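Local coordinates for protein cleavage stimulation factor 77 (Encephalitozoon cuniculi, PDB 2UY1) that probably binds mRNA in the nucleus, as a helical-repeat protein of the suppressor-of-forked (CstF-77) family, at residues 80-85 against 199-204. Sequence-based numbering, arbitrary orientation.
Sequences NYWDSY and HFIHNY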
loop_
_atom_site.group_PDB
_atom_site.type_symbol
_atom_site.label_atom_id
_atom_site.label_comp_id
_atom_site.label_asym_id
_atom_site.label_seq_id
_atom_site.Cartn_x
_atom_site.Cartn_y
_atom_site.Cartn_z
ATOM N N ASN B 80 30.257 -19.287 -34.536
ATOM C CA ASN B 80 29.143 -19.651 -33.645
ATOM C C ASN B 80 27.901 -18.808 -33.919
ATOM O O ASN B 80 26.871 -19.008 -33.268
ATOM C CB ASN B 80 29.582 -19.484 -32.184
ATOM C CG ASN B 80 30.353 -20.669 -31.667
ATOM O OD1 ASN B 80 29.776 -21.728 -31.437
ATOM N ND2 ASN B 80 31.651 -20.496 -31.441
ATOM N N TYR B 81 28.020 -17.871 -34.876
ATOM C CA TYR B 81 26.999 -16.859 -35.185
ATOM C C TYR B 81 25.824 -17.363 -35.989
ATOM O O TYR B 81 26.000 -18.054 -37.008
ATOM C CB TYR B 81 27.652 -15.698 -35.927
ATOM C CG TYR B 81 26.815 -14.466 -36.209
ATOM C CD1 TYR B 81 25.890 -13.955 -35.287
ATOM C CD2 TYR B 81 27.017 -13.764 -37.388
ATOM C CE1 TYR B 81 25.154 -12.806 -35.575
ATOM C CE2 TYR B 81 26.315 -12.635 -37.664
ATOM C CZ TYR B 81 25.393 -12.153 -36.764
ATOM O OH TYR B 81 24.746 -11.003 -37.117
ATOM N N TRP B 82 24.630 -16.978 -35.541
ATOM C CA TRP B 82 23.351 -17.359 -36.138
ATOM C C TRP B 82 23.089 -16.681 -37.467
ATOM O O TRP B 82 22.064 -16.897 -38.055
ATOM C CB TRP B 82 22.177 -17.026 -35.190
ATOM C CG TRP B 82 22.418 -15.723 -34.383
ATOM C CD1 TRP B 82 22.000 -14.463 -34.700
ATOM C CD2 TRP B 82 23.190 -15.601 -33.166
ATOM N NE1 TRP B 82 22.435 -13.561 -33.741
ATOM C CE2 TRP B 82 23.176 -14.229 -32.797
ATOM C CE3 TRP B 82 23.889 -16.520 -32.353
ATOM C CZ2 TRP B 82 23.836 -13.753 -31.650
ATOM C CZ3 TRP B 82 24.540 -16.048 -31.224
ATOM C CH2 TRP B 82 24.507 -14.668 -30.878
ATOM N N ASP B 83 23.990 -15.842 -37.937
ATOM C CA ASP B 83 23.816 -15.292 -39.268
ATOM C C ASP B 83 25.065 -15.487 -40.124
ATOM O O ASP B 83 25.363 -14.669 -40.990
ATOM C CB ASP B 83 23.445 -13.816 -39.176
ATOM C CG ASP B 83 22.477 -13.379 -40.256
ATOM O OD1 ASP B 83 21.751 -14.232 -40.830
ATOM O OD2 ASP B 83 22.423 -12.161 -40.504
ATOM N N SER B 84 25.766 -16.596 -39.902
ATOM C CA SER B 84 27.046 -16.854 -40.541
ATOM C C SER B 84 26.926 -17.564 -41.901
ATOM O O SER B 84 27.942 -17.825 -42.552
ATOM C CB SER B 84 27.939 -17.660 -39.600
ATOM O OG SER B 84 27.247 -18.823 -39.159
ATOM N N TYR B 85 25.695 -17.864 -42.301
ATOM C CA TYR B 85 25.377 -18.694 -43.468
ATOM C C TYR B 85 26.023 -18.249 -44.792
ATOM O O TYR B 85 26.613 -19.070 -45.486
ATOM C CB TYR B 85 23.861 -18.857 -43.610
ATOM C CG TYR B 85 23.420 -19.311 -44.983
ATOM C CD1 TYR B 85 23.405 -20.672 -45.329
ATOM C CD2 TYR B 85 23.043 -18.374 -45.959
ATOM C CE1 TYR B 85 23.002 -21.090 -46.628
ATOM C CE2 TYR B 85 22.645 -18.775 -47.243
ATOM C CZ TYR B 85 22.627 -20.123 -47.576
ATOM O OH TYR B 85 22.217 -20.498 -48.850
ATOM N N HIS B 199 31.740 -17.057 -25.100
ATOM C CA HIS B 199 32.537 -15.844 -25.320
ATOM C C HIS B 199 31.967 -15.076 -26.499
ATOM O O HIS B 199 31.699 -13.893 -26.374
ATOM C CB HIS B 199 34.004 -16.181 -25.549
ATOM C CG HIS B 199 34.736 -16.596 -24.300
ATOM N ND1 HIS B 199 34.808 -15.803 -23.177
ATOM C CD2 HIS B 199 35.480 -17.694 -24.026
ATOM C CE1 HIS B 199 35.546 -16.398 -22.257
ATOM N NE2 HIS B 199 35.967 -17.551 -22.748
ATOM N N PHE B 200 31.714 -15.765 -27.619
ATOM C CA PHE B 200 31.182 -15.114 -28.820
ATOM C C PHE B 200 29.882 -14.403 -28.507
ATOM O O PHE B 200 29.692 -13.243 -28.887
ATOM C CB PHE B 200 30.942 -16.100 -29.985
ATOM C CG PHE B 200 30.081 -15.529 -31.049
ATOM C CD1 PHE B 200 30.628 -14.717 -32.038
ATOM C CD2 PHE B 200 28.723 -15.722 -31.030
ATOM C CE1 PHE B 200 29.821 -14.145 -32.990
ATOM C CE2 PHE B 200 27.888 -15.148 -31.997
ATOM C CZ PHE B 200 28.435 -14.377 -32.976
ATOM N N ILE B 201 28.963 -15.130 -27.862
ATOM C CA ILE B 201 27.629 -14.602 -27.572
ATOM C C ILE B 201 27.735 -13.331 -26.724
ATOM O O ILE B 201 27.145 -12.327 -27.081
ATOM C CB ILE B 201 26.685 -15.729 -26.958
ATOM C CG1 ILE B 201 26.272 -16.727 -28.073
ATOM C CG2 ILE B 201 25.493 -15.157 -26.216
ATOM C CD1 ILE B 201 25.299 -17.855 -27.643
ATOM N N HIS B 202 28.510 -13.359 -25.635
ATOM C CA HIS B 202 28.663 -12.189 -24.750
ATOM C C HIS B 202 29.369 -11.004 -25.459
ATOM O O HIS B 202 28.967 -9.849 -25.310
ATOM C CB HIS B 202 29.468 -12.538 -23.491
ATOM C CG HIS B 202 28.705 -13.335 -22.469
ATOM N ND1 HIS B 202 28.776 -14.714 -22.388
ATOM C CD2 HIS B 202 27.867 -12.941 -21.476
ATOM C CE1 HIS B 202 27.978 -15.140 -21.419
ATOM N NE2 HIS B 202 27.425 -14.085 -20.841
ATOM N N ASN B 203 30.408 -11.287 -26.235
ATOM C CA ASN B 203 31.084 -10.211 -26.984
ATOM C C ASN B 203 30.211 -9.615 -28.065
ATOM O O ASN B 203 30.163 -8.389 -28.217
ATOM C CB ASN B 203 32.374 -10.713 -27.604
ATOM C CG ASN B 203 33.491 -10.745 -26.630
ATOM O OD1 ASN B 203 34.005 -11.816 -26.292
ATOM N ND2 ASN B 203 33.871 -9.578 -26.132
ATOM N N TYR B 204 29.540 -10.468 -28.840
ATOM C CA TYR B 204 28.591 -9.979 -29.857
ATOM C C TYR B 204 27.527 -9.124 -29.161
ATOM O O TYR B 204 27.185 -8.080 -29.653
ATOM C CB TYR B 204 27.909 -11.133 -30.591
ATOM C CG TYR B 204 26.915 -10.696 -31.643
ATOM C CD1 TYR B 204 27.362 -10.377 -32.945
ATOM C CD2 TYR B 204 25.555 -10.596 -31.372
ATOM C CE1 TYR B 204 26.493 -9.970 -33.927
ATOM C CE2 TYR B 204 24.664 -10.179 -32.388
ATOM C CZ TYR B 204 25.168 -9.868 -33.665
ATOM O OH TYR B 204 24.373 -9.467 -34.727
HETATM O O HOH W 1 22.180 -10.625 -34.613
#
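Trp82, in the loop between helix 69-78 and helix 85-90, points the edge of its six-membered ring at the face of Tyr204, with CZ2 3.6 Å from Tyr204 CD2 and the planes at 84°. The face of the same six-membered ring takes the edge of Phe200, offset toward CZ3 and CH2, Phe200 CE2 lying 3.6 Å from Trp82 CZ3, while Ile201 CG1 meets the indole edge near its plane. Tyr81 packs beside them: its CB sits 3.3 Å from Phe200 CZ, and its ring meets that of Tyr204 obliquely. The four rings form an aromatic cluster that seats a loop on helix 193-208, joining parts of the helical-repeat Suf region more than a hundred residues apart in sequence. Phe200 and Tyr204, one helical turn apart, emerge on the same side of the helix; with CG anti to the backbone N in both (chi1 165° and 180°), their rings extend toward the loop. Tyr81 OH and Tyr204 OH share a weak hydrogen bond of 2.9 Å, and a water accepts from Trp82 NE1 at 3.1 Å and lies close to Tyr204 OH. Farther out, Leu178 of helix 173-184 touches both Trp82 and Ile201, and Arg197 NH1 hydrogen-bonds to Asn80 O.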